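Local coordinates for protein phosphoglycerate kinase (Coxiella burnetii, PDB 4NG4) that catalyses the reversible phosphoryl transfer between 1,3-bisphosphoglycerate and ADP that yields 3-phosphoglycerate and ATP in glycolysis, at residues N44-R47 with I48-L52; T286-N289 with I290-T294. One frame throughout, in Å; residues are numbered along the deposited sequence.

Interaction 1. Residues N44-R47 with I48-L52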
ATOM      1  N   ASN A  44      10.670  10.147  11.624  1.00 48.48           N
ATOM      2  CA  ASN A  44      10.561   9.991  10.173  1.00 48.96           C
ATOM      3  C   ASN A  44       9.499  10.926   9.616  1.00 46.36           C
ATOM      4  O   ASN A  44       8.337  10.841  10.003  1.00 43.20           O
ATOM      5  CB  ASN A  44      10.201   8.545   9.837  1.00 47.77           C
ATOM      6  CG  ASN A  44      10.580   8.157   8.428  1.00 50.66           C
ATOM      7  OD1 ASN A  44      10.939   8.999   7.600  1.00 53.05           O
ATOM      8  ND2 ASN A  44      10.497   6.865   8.142  1.00 52.27           N
ATOM      9  N   ASP A  45       9.887  11.810   8.706  1.00 48.56           N
ATOM     10  CA  ASP A  45       8.990  12.873   8.245  1.00 46.92           C
ATOM     11  C   ASP A  45       8.659  12.750   6.766  1.00 47.19           C
ATOM     12  O   ASP A  45       8.159  13.695   6.153  1.00 46.88           O
ATOM     13  CB  ASP A  45       9.636  14.231   8.511  1.00 49.87           C
ATOM     14  CG  ASP A  45      10.958  14.400   7.787  1.00 54.66           C
ATOM     15  OD1 ASP A  45      11.347  13.489   7.028  1.00 55.31           O
ATOM     16  OD2 ASP A  45      11.610  15.450   7.978  1.00 58.75           O
ATOM     17  N   GLU A  46       8.939  11.582   6.197  1.00 47.83           N
ATOM     18  CA  GLU A  46       8.738  11.365   4.769  1.00 48.98           C
ATOM     19  C   GLU A  46       7.308  11.726   4.342  1.00 45.85           C
ATOM     20  O   GLU A  46       7.095  12.165   3.204  1.00 47.18           O
ATOM     21  CB  GLU A  46       9.104   9.913   4.393  1.00 50.03           C
ATOM     22  CG  GLU A  46       8.829   9.485   2.939  1.00 51.48           C
ATOM     23  CD  GLU A  46       9.688  10.185   1.892  1.00 56.50           C
ATOM     24  OE1 GLU A  46      10.191  11.298   2.149  1.00 58.33           O
ATOM     25  OE2 GLU A  46       9.838   9.618   0.786  1.00 59.10           O
ATOM     26  N   ARG A  47       6.350  11.582   5.262  1.00 42.10           N
ATOM     27  CA  ARG A  47       4.945  11.830   4.959  1.00 39.40           C
ATOM     28  C   ARG A  47       4.662  13.306   4.851  1.00 40.13           C
ATOM     29  O   ARG A  47       3.863  13.727   4.016  1.00 40.45           O
ATOM     30  CB  ARG A  47       4.034  11.217   6.012  1.00 35.97           C
ATOM     31  CG  ARG A  47       4.448   9.826   6.396  1.00 35.88           C
ATOM     32  CD  ARG A  47       3.349   9.013   7.042  1.00 32.84           C
ATOM     33  NE  ARG A  47       3.896   7.721   7.467  1.00 34.47           N
ATOM     34  CZ  ARG A  47       3.179   6.686   7.895  1.00 33.41           C
ATOM     35  NH1 ARG A  47       1.859   6.756   7.969  1.00 31.30           N
ATOM     36  NH2 ARG A  47       3.800   5.569   8.243  1.00 35.65           N
ATOM     37  N   ILE A  48       5.304  14.096   5.700  1.00 41.12           N
ATOM     38  CA  ILE A  48       5.179  15.550   5.598  1.00 42.31           C
ATOM     39  C   ILE A  48       5.797  16.015   4.280  1.00 45.72           C
ATOM     40  O   ILE A  48       5.169  16.765   3.529  1.00 46.31           O
ATOM     41  CB  ILE A  48       5.869  16.288   6.767  1.00 43.55           C
ATOM     42  CG1 ILE A  48       5.295  15.834   8.119  1.00 40.75           C
ATOM     43  CG2 ILE A  48       5.712  17.797   6.606  1.00 44.86           C
ATOM     44  CD1 ILE A  48       6.324  15.839   9.238  1.00 41.95           C
ATOM     45  N   VAL A  49       7.017  15.546   4.003  1.00 48.29           N
ATOM     46  CA  VAL A  49       7.737  15.893   2.766  1.00 52.16           C
ATOM     47  C   VAL A  49       6.895  15.543   1.524  1.00 51.39           C
ATOM     48  O   VAL A  49       6.884  16.285   0.535  1.00 53.87           O
ATOM     49  CB  VAL A  49       9.143  15.198   2.687  1.00 55.33           C
ATOM     50  CG1 VAL A  49       9.766  15.368   1.304  1.00 59.07           C
ATOM     51  CG2 VAL A  49      10.090  15.740   3.752  1.00 57.15           C
ATOM     52  N   ARG A  50       6.181  14.419   1.599  1.00 48.01           N
ATOM     53  CA  ARG A  50       5.310  13.966   0.510  1.00 47.25           C
ATOM     54  C   ARG A  50       4.060  14.859   0.395  1.00 45.77           C
ATOM     55  O   ARG A  50       3.675  15.264  -0.692  1.00 47.29           O
ATOM     56  CB  ARG A  50       4.912  12.498   0.737  1.00 44.51           C
ATOM     57  CG  ARG A  50       5.227  11.524  -0.414  1.00 46.29           C
ATOM     58  CD  ARG A  50       5.764  10.163   0.098  1.00 45.51           C
ATOM     59  NE  ARG A  50       5.167   9.779   1.383  1.00 42.33           N
ATOM     60  CZ  ARG A  50       5.544   8.741   2.129  1.00 41.86           C
ATOM     61  NH1 ARG A  50       6.521   7.927   1.718  1.00 45.66           N
ATOM     62  NH2 ARG A  50       4.930   8.506   3.291  1.00 36.10           N
ATOM     63  N   ALA A  51       3.450  15.182   1.527  1.00 43.35           N
ATOM     64  CA  ALA A  51       2.233  15.991   1.549  1.00 42.20           C
ATOM     65  C   ALA A  51       2.467  17.479   1.239  1.00 45.16           C
ATOM     66  O   ALA A  51       1.520  18.194   0.892  1.00 45.40           O
ATOM     67  CB  ALA A  51       1.528  15.841   2.896  1.00 38.60           C
ATOM     68  N   LEU A  52       3.706  17.951   1.350  1.00 47.78           N
ATOM     69  CA  LEU A  52       3.975  19.384   1.246  1.00 50.96           C
ATOM     70  C   LEU A  52       3.401  20.044  -0.023  1.00 53.42           C
ATOM     71  O   LEU A  52       2.648  21.005   0.076  1.00 54.18           O
ATOM     72  CB  LEU A  52       5.472  19.657   1.347  1.00 54.37           C
ATOM     73  CG  LEU A  52       5.792  21.068   1.806  1.00 57.15           C
ATOM     74  CD1 LEU A  52       5.490  21.180   3.298  1.00 54.38           C
ATOM     75  CD2 LEU A  52       7.239  21.424   1.493  1.00 61.12           C
TER

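Interaction 2. Residues T286-N289 with I290-T294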
ATOM      1  N   THR A 286      20.973 -26.048   1.522  1.00 36.00           N
ATOM      2  CA  THR A 286      21.125 -27.047   0.456  1.00 36.26           C
ATOM      3  C   THR A 286      20.163 -26.816  -0.692  1.00 34.30           C
ATOM      4  O   THR A 286      18.955 -26.772  -0.485  1.00 32.45           O
ATOM      5  CB  THR A 286      20.859 -28.441   0.992  1.00 36.44           C
ATOM      6  OG1 THR A 286      21.710 -28.674   2.117  1.00 38.80           O
ATOM      7  CG2 THR A 286      21.108 -29.491  -0.093  1.00 36.85           C
ATOM      8  N   VAL A 287      20.696 -26.694  -1.905  1.00 35.36           N
ATOM      9  CA  VAL A 287      19.869 -26.487  -3.097  1.00 34.03           C
ATOM     10  C   VAL A 287      19.374 -27.840  -3.607  1.00 34.10           C
ATOM     11  O   VAL A 287      20.147 -28.783  -3.761  1.00 36.15           O
ATOM     12  CB  VAL A 287      20.614 -25.718  -4.204  1.00 35.13           C
ATOM     13  CG1 VAL A 287      19.704 -25.535  -5.422  1.00 33.34           C
ATOM     14  CG2 VAL A 287      21.089 -24.371  -3.670  1.00 34.76           C
ATOM     15  N   LYS A 288      18.072 -27.913  -3.862  1.00 32.41           N
ATOM     16  CA  LYS A 288      17.367 -29.171  -4.049  1.00 32.11           C
ATOM     17  C   LYS A 288      16.317 -29.040  -5.124  1.00 31.02           C
ATOM     18  O   LYS A 288      15.778 -27.957  -5.374  1.00 29.25           O
ATOM     19  CB  LYS A 288      16.637 -29.568  -2.761  1.00 31.03           C
ATOM     20  CG  LYS A 288      17.503 -30.223  -1.698  1.00 33.08           C
ATOM     21  CD  LYS A 288      16.697 -31.181  -0.810  1.00 32.22           C
ATOM     22  CE  LYS A 288      17.603 -31.901   0.165  1.00 34.04           C
ATOM     23  NZ  LYS A 288      16.995 -33.127   0.739  1.00 34.98           N
ATOM     24  N   ASN A 289      16.009 -30.170  -5.744  1.00 31.99           N
ATOM     25  CA  ASN A 289      14.806 -30.266  -6.527  1.00 31.22           C
ATOM     26  C   ASN A 289      13.648 -30.490  -5.567  1.00 30.02           C
ATOM     27  O   ASN A 289      13.753 -31.244  -4.576  1.00 30.28           O
ATOM     28  CB  ASN A 289      14.887 -31.412  -7.530  1.00 32.96           C
ATOM     29  CG  ASN A 289      13.866 -31.279  -8.656  1.00 32.64           C
ATOM     30  OD1 ASN A 289      12.646 -31.202  -8.418  1.00 31.03           O
ATOM     31  ND2 ASN A 289      14.364 -31.253  -9.898  1.00 33.92           N
ATOM     32  N   ILE A 290      12.541 -29.834  -5.863  1.00 28.61           N
ATOM     33  CA  ILE A 290      11.311 -30.043  -5.133  1.00 27.76           C
ATOM     34  C   ILE A 290      11.047 -31.540  -4.828  1.00 28.69           C
ATOM     35  O   ILE A 290      10.517 -31.868  -3.764  1.00 28.72           O
ATOM     36  CB  ILE A 290      10.172 -29.382  -5.922  1.00 27.13           C
ATOM     37  CG1 ILE A 290       8.834 -29.518  -5.210  1.00 27.21           C
ATOM     38  CG2 ILE A 290      10.095 -29.938  -7.349  1.00 28.35           C
ATOM     39  CD1 ILE A 290       7.714 -28.848  -5.998  1.00 29.03           C
ATOM     40  N   ASP A 291      11.429 -32.435  -5.746  1.00 29.91           N
ATOM     41  CA  ASP A 291      11.400 -33.891  -5.512  1.00 31.11           C
ATOM     42  C   ASP A 291      12.004 -34.276  -4.171  1.00 30.89           C
ATOM     43  O   ASP A 291      11.452 -35.090  -3.439  1.00 30.66           O
ATOM     44  CB  ASP A 291      12.236 -34.647  -6.567  1.00 33.51           C
ATOM     45  CG  ASP A 291      11.776 -34.407  -7.996  1.00 35.76           C
ATOM     46  OD1 ASP A 291      10.557 -34.259  -8.241  1.00 36.94           O
ATOM     47  OD2 ASP A 291      12.655 -34.393  -8.890  1.00 40.19           O
ATOM     48  N   ALA A 292      13.169 -33.693  -3.888  1.00 30.98           N
ATOM     49  CA  ALA A 292      14.115 -34.249  -2.915  1.00 31.79           C
ATOM     50  C   ALA A 292      13.965 -33.722  -1.489  1.00 30.57           C
ATOM     51  O   ALA A 292      14.771 -34.086  -0.645  1.00 31.91           O
ATOM     52  CB  ALA A 292      15.545 -34.031  -3.404  1.00 33.17           C
ATOM     53  N   VAL A 293      12.932 -32.917  -1.215  1.00 28.22           N
ATOM     54  CA  VAL A 293      12.708 -32.366   0.126  1.00 27.41           C
ATOM     55  C   VAL A 293      12.278 -33.470   1.107  1.00 28.25           C
ATOM     56  O   VAL A 293      11.204 -34.053   0.956  1.00 27.77           O
ATOM     57  CB  VAL A 293      11.641 -31.226   0.137  1.00 25.48           C
ATOM     58  CG1 VAL A 293      11.438 -30.685   1.550  1.00 24.65           C
ATOM     59  CG2 VAL A 293      12.051 -30.086  -0.790  1.00 24.74           C
ATOM     60  N   THR A 294      13.122 -33.728   2.111  1.00 29.55           N
ATOM     61  CA  THR A 294      12.875 -34.773   3.101  1.00 30.46           C
ATOM     62  C   THR A 294      11.977 -34.237   4.228  1.00 29.69           C
ATOM     63  O   THR A 294      11.543 -33.087   4.191  1.00 28.11           O
ATOM     64  CB  THR A 294      14.205 -35.349   3.641  1.00 32.65           C
ATOM     65  OG1 THR A 294      14.909 -34.362   4.411  1.00 32.66           O
ATOM     66  CG2 THR A 294      15.080 -35.814   2.475  1.00 33.48           C
TER

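Interaction 1. Residues N44-R47 with I48-L52
From D45 onward the backbone passes out of a loop into the first turn of helix 46-60, where V49 N donates to D45 O over 3.1 Å, almost straight at 173°. The same i to i+4 pattern continues with R50 N on E46 O at 2.9 Å and A51 N on R47 O, also at 2.9 Å. This is an alpha-helical N-terminus in the N-terminal domain of phosphoglycerate kinase, the half that binds the phosphoglycerate; R47 is predicted to bind the substrate, and its guanidinium forms a long, weak ion pair with D32.

On the side-chain level, D45 holds the N-cap position, and its CB lies 3.8 Å from I48 CD1, while I48 itself packs on L91 and L92 of helix 86-94. With chi1 at 175°, E46 CG sits anti to the backbone N and over one face of the R50 guanidinium, toward its rim, 3.5 Å from R50 CZ; the bend at chi2 then turns the carboxylate. That carboxylate is inclined 63° to the guanidinium, and E46 OE2 stands 3.8 Å from R50 NH1, well out of the plane, a long salt bridge of charges alone. R50 folds back along R47, the two side chains pointing the same way, and its NH2 lies 3.4 Å from R47 CG.

Interaction 2. Residues T286-N289 with I290-T294
The side-chain amide of N289 lies stacked over the carboxylate of D291, the two planes only 5° apart, with N289 CG 3.3 Å from D291 OD2. N289 OD1 faces other acceptors here, and the stack is probably a by-product of a backbone bond. N289 OD1 receives D291 N at 3.2 Å in a nearly straight bond (172°), the signature of an Asx turn, and CG set anti to the backbone N (chi1 -162°) brings the amide to that N-H. The main chain closes a second ring of the same size, reaching one residue further along the chain: A292 N donates to N289 O, from above the carbonyl plane. Both bonds start from N289, the last residue of strand 286-289, and they wind the chain directly into the 3-10 turn 290-292.

That strand is an outer member of a three-stranded antiparallel sheet, paired to strand 272-276, in the C-terminal nucleotide-binding domain of phosphoglycerate kinase; the turn carries the chain on toward strand 298-300, at the sheet's other margin. K288 works on the far end of the turn. Its chain, extended beyond CG, runs past A292 with CD 4.0 Å from A292 CB, and NZ then bonds to A292 O at 2.8 Å, approaching above the carbonyl plane. The same ammonium forms a salt bridge with E297, whose carboxylate also accepts the backbone N of T294, while T294 CG2 stands 3.7 Å from K288 NZ.

In the fold
Both contacts illustrate how a chain is turned from one kind of structure into another by bonds spanning a few residues, yet they sit in different halves of the kinase, about 46 Å apart between centres and on opposite sides of the chain's centre. Neither is core: each is partly buried. Interaction 1 starts a helix, with a run of i to i+4 main-chain bonds and arginine side chains running alongside one another near the predicted phosphoglycerate site. Interaction 2 ends a sheet strand, away from the annotated sites, and relies more on side chains, an amide oxygen and an ammonium group, bonding directly to the backbone. They share no secondary-structure element.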